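Local coordinates for mandelate racemase/muconate lactonizing enzyme-like protein (Rubrobacter xylanophilus DSM 9941, PDB 3CYJ) that is of unknown function but shows the two-domain architecture of the enolase superfamily, a capping domain on a barrel domain, with a bound sodium ion, at residues P19-Y22 / P23-D26; L119-A122 / D123-P126; G275-T278 / G279-V283; L334-G338 / G339-P343. All blocks are in the same frame, centred on the assembly; numbering follows the deposited sequence.

Contact 1. Residues P19-Y22 / P23-D26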
loop_
_atom_site.group_PDB
_atom_site.type_symbol
_atom_site.label_atom_id
_atom_site.label_comp_id
_atom_site.label_asym_id
_atom_site.label_seq_id
_atom_site.Cartn_x
_atom_site.Cartn_y
_atom_site.Cartn_z
ATOM N N PRO A 19 -24.953 30.514 31.288
ATOM C CA PRO A 19 -23.648 30.439 31.912
ATOM C C PRO A 19 -23.357 29.048 32.446
ATOM O O PRO A 19 -24.229 28.400 32.964
ATOM C CB PRO A 19 -23.765 31.448 33.087
ATOM C CG PRO A 19 -24.768 32.456 32.574
ATOM C CD PRO A 19 -25.789 31.577 31.883
ATOM N N THR A 20 -22.113 28.627 32.319
ATOM C CA THR A 20 -21.604 27.443 32.987
ATOM C C THR A 20 -21.616 27.736 34.493
ATOM O O THR A 20 -21.582 28.905 34.902
ATOM C CB THR A 20 -20.155 27.092 32.516
ATOM O OG1 THR A 20 -19.311 28.256 32.607
ATOM C CG2 THR A 20 -20.151 26.675 31.032
ATOM N N ASP A 21 -21.651 26.693 35.324
ATOM C CA ASP A 21 -21.643 26.901 36.764
ATOM C C ASP A 21 -20.231 27.193 37.338
ATOM O O ASP A 21 -20.072 27.405 38.530
ATOM C CB ASP A 21 -22.387 25.761 37.498
ATOM C CG ASP A 21 -21.761 24.369 37.248
ATOM O OD1 ASP A 21 -20.740 24.274 36.542
ATOM O OD2 ASP A 21 -22.293 23.357 37.762
ATOM N N TYR A 22 -19.207 27.210 36.488
ATOM C CA TYR A 22 -17.837 27.526 36.911
ATOM C C TYR A 22 -17.129 27.874 35.605
ATOM O O TYR A 22 -17.612 27.483 34.530
ATOM C CB TYR A 22 -17.190 26.293 37.561
ATOM C CG TYR A 22 -15.878 26.551 38.276
ATOM C CD1 TYR A 22 -15.855 27.120 39.559
ATOM C CD2 TYR A 22 -14.650 26.198 37.687
ATOM C CE1 TYR A 22 -14.628 27.362 40.248
ATOM C CE2 TYR A 22 -13.418 26.428 38.371
ATOM C CZ TYR A 22 -13.426 27.019 39.650
ATOM O OH TYR A 22 -12.232 27.248 40.308
ATOM N N PRO A 23 -16.014 28.637 35.655
ATOM C CA PRO A 23 -15.278 28.806 34.358
ATOM C C PRO A 23 -14.738 27.439 33.844
ATOM O O PRO A 23 -14.173 26.666 34.636
ATOM C CB PRO A 23 -14.080 29.717 34.706
ATOM C CG PRO A 23 -14.213 30.108 36.163
ATOM C CD PRO A 23 -15.423 29.402 36.771
ATOM N N GLU A 24 -14.888 27.143 32.557
ATOM C CA GLU A 24 -14.512 25.805 32.076
ATOM C C GLU A 24 -13.474 25.848 30.963
ATOM O O GLU A 24 -13.428 26.774 30.160
ATOM C CB GLU A 24 -15.762 25.023 31.629
ATOM C CG GLU A 24 -16.718 24.637 32.798
ATOM C CD GLU A 24 -17.964 23.924 32.312
ATOM O OE1 GLU A 24 -18.031 23.600 31.113
ATOM O OE2 GLU A 24 -18.897 23.661 33.090
ATOM N N SER A 25 -12.632 24.825 30.899
ATOM C CA SER A 25 -11.645 24.799 29.831
ATOM C C SER A 25 -11.240 23.355 29.552
ATOM O O SER A 25 -11.524 22.440 30.339
ATOM C CB SER A 25 -10.439 25.639 30.204
ATOM O OG SER A 25 -9.763 25.016 31.288
ATOM N N ASP A 26 -10.568 23.157 28.431
ATOM C CA ASP A 26 -10.059 21.857 28.105
ATOM C C ASP A 26 -8.711 22.159 27.476
ATOM O O ASP A 26 -8.239 23.341 27.542
ATOM C CB ASP A 26 -11.019 21.056 27.196
ATOM C CG ASP A 26 -11.326 21.743 25.863
ATOM O OD1 ASP A 26 -10.435 22.428 25.297
ATOM O OD2 ASP A 26 -12.459 21.566 25.351
HETATM O O HOH W 1 -18.203 23.571 35.639
#

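Contact 2. Residues L119-A122 / D123-P126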
loop_
_atom_site.group_PDB
_atom_site.type_symbol
_atom_site.label_atom_id
_atom_site.label_comp_id
_atom_site.label_asym_id
_atom_site.label_seq_id
_atom_site.Cartn_x
_atom_site.Cartn_y
_atom_site.Cartn_z
ATOM N N LEU A 119 -45.674 7.542 19.987
ATOM C CA LEU A 119 -44.614 6.655 20.513
ATOM C C LEU A 119 -43.476 7.434 21.158
ATOM O O LEU A 119 -43.162 8.534 20.709
ATOM C CB LEU A 119 -44.029 5.799 19.385
ATOM C CG LEU A 119 -44.939 4.729 18.778
ATOM C CD1 LEU A 119 -44.279 4.009 17.636
ATOM C CD2 LEU A 119 -45.485 3.742 19.847
ATOM N N PRO A 120 -42.861 6.886 22.214
ATOM C CA PRO A 120 -41.515 7.373 22.586
ATOM C C PRO A 120 -40.575 7.336 21.346
ATOM O O PRO A 120 -40.732 6.456 20.484
ATOM C CB PRO A 120 -41.034 6.340 23.613
ATOM C CG PRO A 120 -42.325 5.615 24.092
ATOM C CD PRO A 120 -43.224 5.625 22.901
ATOM N N LEU A 121 -39.643 8.287 21.224
ATOM C CA LEU A 121 -38.823 8.336 20.001
ATOM C C LEU A 121 -38.076 7.013 19.763
ATOM O O LEU A 121 -38.045 6.495 18.643
ATOM C CB LEU A 121 -37.840 9.529 20.017
ATOM C CG LEU A 121 -36.990 9.687 18.740
ATOM C CD1 LEU A 121 -37.841 9.626 17.516
ATOM C CD2 LEU A 121 -36.152 10.979 18.746
ATOM N N ALA A 122 -37.519 6.456 20.836
ATOM C CA ALA A 122 -36.798 5.207 20.755
ATOM C C ALA A 122 -37.639 4.129 20.092
ATOM O O ALA A 122 -37.112 3.330 19.293
ATOM C CB ALA A 122 -36.343 4.793 22.104
ATOM N N ASP A 123 -38.948 4.126 20.354
ATOM C CA ASP A 123 -39.863 3.155 19.738
ATOM C C ASP A 123 -40.216 3.447 18.290
ATOM O O ASP A 123 -40.623 2.536 17.564
ATOM C CB ASP A 123 -41.143 2.995 20.576
ATOM C CG ASP A 123 -40.892 2.222 21.873
ATOM O OD1 ASP A 123 -41.484 2.619 22.912
ATOM O OD2 ASP A 123 -40.074 1.240 21.861
ATOM N N ALA A 124 -40.069 4.700 17.855
ATOM C CA ALA A 124 -40.324 5.037 16.447
ATOM C C ALA A 124 -39.110 4.725 15.525
ATOM O O ALA A 124 -39.219 4.686 14.294
ATOM C CB ALA A 124 -40.753 6.512 16.305
ATOM N N LEU A 125 -37.945 4.517 16.127
ATOM C CA LEU A 125 -36.747 4.160 15.382
ATOM C C LEU A 125 -36.525 2.647 15.477
ATOM O O LEU A 125 -37.120 1.997 16.353
ATOM C CB LEU A 125 -35.581 4.885 16.028
ATOM C CG LEU A 125 -35.627 6.424 15.902
ATOM C CD1 LEU A 125 -34.641 7.068 16.824
ATOM C CD2 LEU A 125 -35.385 6.801 14.433
ATOM N N PRO A 126 -35.660 2.080 14.599
ATOM C CA PRO A 126 -35.262 0.683 14.742
ATOM C C PRO A 126 -34.627 0.530 16.114
ATOM O O PRO A 126 -33.736 1.285 16.463
ATOM C CB PRO A 126 -34.189 0.517 13.661
ATOM C CG PRO A 126 -34.615 1.473 12.603
ATOM C CD PRO A 126 -35.045 2.698 13.408
HETATM O O HOH W 2 -34.465 3.028 19.101
#

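Contact 3. Residues G275-T278 / G279-V283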
loop_
_atom_site.group_PDB
_atom_site.type_symbol
_atom_site.label_atom_id
_atom_site.label_comp_id
_atom_site.label_asym_id
_atom_site.label_seq_id
_atom_site.Cartn_x
_atom_site.Cartn_y
_atom_site.Cartn_z
ATOM N N GLY A 275 -25.711 15.226 11.567
ATOM C CA GLY A 275 -26.857 15.091 10.654
ATOM C C GLY A 275 -28.106 14.587 11.348
ATOM O O GLY A 275 -29.065 14.152 10.698
ATOM N N GLY A 276 -28.096 14.668 12.666
ATOM C CA GLY A 276 -29.291 14.382 13.422
ATOM C C GLY A 276 -29.534 12.881 13.520
ATOM O O GLY A 276 -28.607 12.074 13.431
ATOM N N ILE A 277 -30.798 12.520 13.695
ATOM C CA ILE A 277 -31.147 11.142 13.855
ATOM C C ILE A 277 -30.925 10.429 12.534
ATOM O O ILE A 277 -30.318 9.362 12.506
ATOM C CB ILE A 277 -32.553 11.010 14.391
ATOM C CG1 ILE A 277 -32.491 11.339 15.909
ATOM C CG2 ILE A 277 -33.126 9.609 14.080
ATOM C CD1 ILE A 277 -33.817 11.709 16.520
ATOM N N THR A 278 -31.386 11.036 11.434
ATOM C CA THR A 278 -31.177 10.432 10.143
ATOM C C THR A 278 -29.684 10.162 9.928
ATOM O O THR A 278 -29.320 9.072 9.521
ATOM C CB THR A 278 -31.793 11.308 9.036
ATOM O OG1 THR A 278 -33.195 11.402 9.291
ATOM C CG2 THR A 278 -31.573 10.702 7.651
ATOM N N GLY A 279 -28.819 11.139 10.253
ATOM C CA GLY A 279 -27.383 10.954 10.125
ATOM C C GLY A 279 -26.886 9.803 10.999
ATOM O O GLY A 279 -26.115 8.923 10.536
ATOM N N LEU A 280 -27.334 9.788 12.255
ATOM C CA LEU A 280 -26.880 8.793 13.202
ATOM C C LEU A 280 -27.165 7.358 12.787
ATOM O O LEU A 280 -26.405 6.471 13.121
ATOM C CB LEU A 280 -27.411 9.079 14.610
ATOM C CG LEU A 280 -26.663 8.344 15.734
ATOM C CD1 LEU A 280 -25.249 8.807 15.866
ATOM C CD2 LEU A 280 -27.332 8.526 17.104
ATOM N N LEU A 281 -28.245 7.136 12.050
ATOM C CA LEU A 281 -28.711 5.805 11.646
ATOM C C LEU A 281 -27.724 5.122 10.714
ATOM O O LEU A 281 -27.722 3.890 10.539
ATOM C CB LEU A 281 -30.087 5.917 10.955
ATOM C CG LEU A 281 -31.245 6.094 11.944
ATOM C CD1 LEU A 281 -32.553 6.536 11.274
ATOM C CD2 LEU A 281 -31.438 4.798 12.734
ATOM N N ARG A 282 -26.872 5.928 10.104
ATOM C CA ARG A 282 -25.900 5.409 9.166
ATOM C C ARG A 282 -24.635 4.941 9.862
ATOM O O ARG A 282 -23.801 4.284 9.259
ATOM C CB ARG A 282 -25.547 6.489 8.183
ATOM C CG ARG A 282 -26.526 6.483 7.074
ATOM C CD ARG A 282 -27.701 7.477 7.269
ATOM N NE ARG A 282 -28.370 7.608 5.983
ATOM C CZ ARG A 282 -27.886 8.333 4.981
ATOM N NH1 ARG A 282 -28.528 8.355 3.839
ATOM N NH2 ARG A 282 -26.754 9.029 5.119
ATOM N N VAL A 283 -24.525 5.229 11.147
ATOM C CA VAL A 283 -23.283 5.072 11.851
ATOM C C VAL A 283 -22.978 3.627 12.175
ATOM O O VAL A 283 -21.816 3.203 12.080
ATOM C CB VAL A 283 -23.270 5.976 13.114
ATOM C CG1 VAL A 283 -22.618 5.271 14.272
ATOM C CG2 VAL A 283 -22.617 7.299 12.781
#

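Contact 4. Residues L334-G338 / G339-P343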
loop_
_atom_site.group_PDB
_atom_site.type_symbol
_atom_site.label_atom_id
_atom_site.label_comp_id
_atom_site.label_asym_id
_atom_site.label_seq_id
_atom_site.Cartn_x
_atom_site.Cartn_y
_atom_site.Cartn_z
ATOM N N LEU A 334 -33.881 12.641 31.854
ATOM C CA LEU A 334 -33.787 11.317 32.443
ATOM C C LEU A 334 -32.690 11.282 33.475
ATOM O O LEU A 334 -31.734 12.032 33.380
ATOM C CB LEU A 334 -33.554 10.300 31.336
ATOM C CG LEU A 334 -34.694 10.278 30.282
ATOM C CD1 LEU A 334 -34.343 9.386 29.079
ATOM C CD2 LEU A 334 -36.076 9.901 30.884
ATOM N N ASP A 335 -32.851 10.428 34.484
ATOM C CA ASP A 335 -31.820 10.224 35.519
ATOM C C ASP A 335 -30.851 9.091 35.123
ATOM O O ASP A 335 -31.296 8.005 34.725
ATOM C CB ASP A 335 -32.503 9.855 36.839
ATOM C CG ASP A 335 -31.593 10.007 38.044
ATOM O OD1 ASP A 335 -32.142 10.074 39.171
ATOM O OD2 ASP A 335 -30.349 10.064 37.911
ATOM N N PRO A 336 -29.534 9.357 35.222
ATOM C CA PRO A 336 -28.472 8.402 34.857
ATOM C C PRO A 336 -27.998 7.548 36.053
ATOM O O PRO A 336 -27.008 6.818 35.948
ATOM C CB PRO A 336 -27.331 9.323 34.398
ATOM C CG PRO A 336 -27.483 10.519 35.326
ATOM C CD PRO A 336 -28.996 10.717 35.415
ATOM N N GLU A 337 -28.680 7.697 37.178
ATOM C CA GLU A 337 -28.473 6.840 38.355
ATOM C C GLU A 337 -28.256 5.351 37.996
ATOM O O GLU A 337 -29.071 4.731 37.341
ATOM C CB GLU A 337 -29.703 7.017 39.291
ATOM C CG GLU A 337 -29.915 5.950 40.334
ATOM C CD GLU A 337 -28.983 6.116 41.537
ATOM O OE1 GLU A 337 -28.428 7.245 41.714
ATOM O OE2 GLU A 337 -28.796 5.117 42.296
ATOM N N GLY A 338 -27.153 4.774 38.437
ATOM C CA GLY A 338 -26.910 3.348 38.217
ATOM C C GLY A 338 -26.262 3.057 36.852
ATOM O O GLY A 338 -26.033 1.891 36.514
ATOM N N GLY A 339 -26.043 4.099 36.040
ATOM C CA GLY A 339 -25.127 4.007 34.912
ATOM C C GLY A 339 -25.740 4.048 33.535
ATOM O O GLY A 339 -25.019 4.025 32.526
ATOM N N SER A 340 -27.072 4.062 33.481
ATOM C CA SER A 340 -27.760 4.031 32.204
ATOM C C SER A 340 -28.847 5.103 32.102
ATOM O O SER A 340 -29.304 5.638 33.111
ATOM C CB SER A 340 -28.364 2.659 31.947
ATOM O OG SER A 340 -27.335 1.781 31.588
ATOM N N LEU A 341 -29.241 5.404 30.866
ATOM C CA LEU A 341 -30.433 6.175 30.601
ATOM C C LEU A 341 -31.477 5.303 29.929
ATOM O O LEU A 341 -31.183 4.670 28.927
ATOM C CB LEU A 341 -30.111 7.369 29.684
ATOM C CG LEU A 341 -29.200 8.440 30.258
ATOM C CD1 LEU A 341 -28.981 9.593 29.225
ATOM C CD2 LEU A 341 -29.752 8.999 31.578
ATOM N N ARG A 342 -32.696 5.294 30.460
ATOM C CA ARG A 342 -33.798 4.577 29.848
ATOM C C ARG A 342 -34.856 5.533 29.344
ATOM O O ARG A 342 -35.399 6.320 30.114
ATOM C CB ARG A 342 -34.443 3.612 30.869
ATOM C CG ARG A 342 -35.524 2.686 30.297
ATOM C CD ARG A 342 -36.205 1.893 31.430
ATOM N NE ARG A 342 -35.247 1.050 32.155
ATOM C CZ ARG A 342 -34.857 -0.176 31.760
ATOM N NH1 ARG A 342 -35.352 -0.725 30.648
ATOM N NH2 ARG A 342 -33.971 -0.859 32.479
ATOM N N PRO A 343 -35.166 5.477 28.052
ATOM C CA PRO A 343 -36.312 6.262 27.634
ATOM C C PRO A 343 -37.561 5.964 28.474
ATOM O O PRO A 343 -37.787 4.799 28.925
ATOM C CB PRO A 343 -36.515 5.829 26.180
ATOM C CG PRO A 343 -35.134 5.609 25.727
ATOM C CD PRO A 343 -34.453 4.914 26.899
HETATM O O HOH W 3 -32.847 6.718 33.258
HETATM O O HOH W 4 -26.214 0.751 34.030
#

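Contact 1. Residues P19-Y22 / P23-D26
Asp21 OD1 and Glu24 OE2 share water 1, which donates to both: 2.8 Å from the water to Asp21 OD1 and 2.6 Å to Glu24 OE2. The two acceptors lie 4.0 Å apart, Asp21 OD1 to Glu24 OE2, and their carboxylate planes are turned 72° against each other. The water thus bridges two like charges that probably repel, and Asp21 OD1 has a further partner in His320 NE2. Glu24 reaches back across Thr20 at an angle, its chain extended beyond CG, so that OE2 stops 3.7 Å from Thr20 CB and OE1 3.7 Å from Thr20 CG2. With Thr20 OG1 set between the backbone N and the carbonyl carbon (chi1 51°), the hydroxyl faces the corner and donates to Tyr22 O at 2.7 Å from Thr20 OG1, coming from above the carbonyl plane. This short bond clasps the bend at Asp21 and Tyr22, where the chain changes direction. Beyond it, Pro23 CD lies over one face of the Tyr22 ring, 3.5 Å from the centroid and 22° off the normal, a CH-pi contact displaced toward the rim. The corner interrupts the long strand 8-26: Thr20 pairs through its backbone with Asp32, just after strand 29-31, and Glu24 with Trp31, within it, while helix 320-329 meets the side chains of Thr20 and Glu24.

Contact 2. Residues L119-A122 / D123-P126
Ala124 N lies between two carbonyls of the preceding turn, 2.8 Å from Leu121 O and 3.2 Å from Pro120 O. The longer bond runs in the Pro120 carbonyl plane, whereas the donor stands 60° out of the plane of the Leu121 carbonyl. Pro120 O also takes a weak bond from Asp123 N, and Leu125 N gives only weak ones, to Leu121 O and Ala122 O. The shared acceptors, mixing i+3 and i+4 bonds, accompany the single-turn helix 121-124, with Pro120 at the N-cap. Where it ends, water 2 donates to Ala122 O and, more distantly, to Pro126 O. Asp123 OD1 sits 3.3 Å from Pro120 CG, against the pyrrolidine ring, while OD2 forms a salt bridge with Arg127. Leu121 CG meets Leu125 CD1 at 4.0 Å; Leu121 has CG anti to the backbone N (chi1 -177°), which carries the branch toward Leu125. The turn follows helix 97-116 and packs on Trp110 and Ala114 there and on Ile277 of the barrel domain. The chemistry implies a turn held by several bent backbone bonds, with its charged side chain directed to Arg127 and Leu121 and Leu125 joined in an apolar patch with Trp110 and Ile277.

Contact 3. Residues G275-T278 / G279-V283
The short helix 276-280 of the barrel domain follows strand 266-269, and its one turn or so is held by i to i+4 backbone bonds from Gly279, Leu280 and Leu281. Leu280 N donates to Gly276 O at 2.9 Å with an N-H...O angle of 156°. Gly279 N reaches Gly275 O at 3.1 Å, but from 69° above the carbonyl plane; positive phi at both Gly275 and Gly276 precedes the regular helix. Gly275 CA and Gly279 CA are 4.2 Å apart, a closeness that depends on glycine at 279, since a CB there would collide with Gly275 CA. Leu281 N bonds to Ile277 O at 3.1 Å and weakly to Thr278 O. On the flank that meets Leu121 and Leu125, Ile277 CG2 touches Leu281 CD1 at 4.2 Å. The Arg282 chain is kinked by its second torsion (chi2 94°), and its CD comes within 3.2 Å of Thr278 O before the guanidinium goes on to a salt bridge with Glu311 of the third subunit. Thr278 OG1 is bonded to Asp106 OD1 and Trp110 NE1 of helix 97-116. Glycines thus shape the start of this helix, and the polar side chains serve outward links: the Thr278 hydroxyl toward the N-terminal domain, the Arg282 guanidinium toward a neighbouring subunit.

Contact 4. Residues L334-G338 / G339-P343
Leu334 points its side chain at the returning chain: CD1 lies 3.4 Å from Arg342 O, and CB is 4.0 Å from Leu341 CD2, so one branch rests on a carbonyl while the base meets a methyl. The Asp335 side chain leaves the backbone away from 339-343, and OD2 accepts from Glu337 N at 3.0 Å in an Asx turn, the donor coming from above the carboxylate plane. Its carbonyl faces across instead: water 3 donates to Asp335 O and accepts from Arg342 N, filling in for a direct bond between the two backbones. Pro336 is pressed against Leu341, with Pro336 CB 3.7 Å from Leu341 CD2. In Leu341, chi1 of -66° with an extended chi2 brings CD2 against Pro336 CB. Pro336 CA also makes a CA-H...O contact with Ser340 O at 3.4 Å. Glu337 and Gly338 occupy the corners of a type II turn, closed by Gly339 N donating to Pro336 O at 2.9 Å. Gly338 takes the positive phi, 86°, that the third position of this turn requires. Water 4 then links Gly338 O to Ser340 OG. Gly339 and Leu341, just before and in strand 340-341, bond antiparallel to Val134 and Val132 of strand 132-137. Chemically, the type II turn reverses the chain, the two segments running 147° apart, with a single direct backbone bond between them; farther back, a water and apolar contacts centred on Leu341 CD2 hold them together.

Overall arrangement
The four contacts follow one another along the chain, each closing a local turn, and none nests within or crosses another. Contact 1 forms a corner in strand 8-26 of the N-terminal domain; contact 2, the single-turn helix 121-124, belongs to the same domain, their centres about 34 Å apart on opposite sides of the chain's centre. Contact 3 starts helix 276-280 of the barrel domain, and contact 4 leads into strand 340-341. Contact 2 ties the N-terminal domain to contacts 3 and 4 of the barrel domain: Leu121 CD2 packs on Ile277 CD1 at 3.3 Å, and Ala122 CB on Pro343 CG at 3.9 Å. Contacts 2 and 3 also both touch the third subunit.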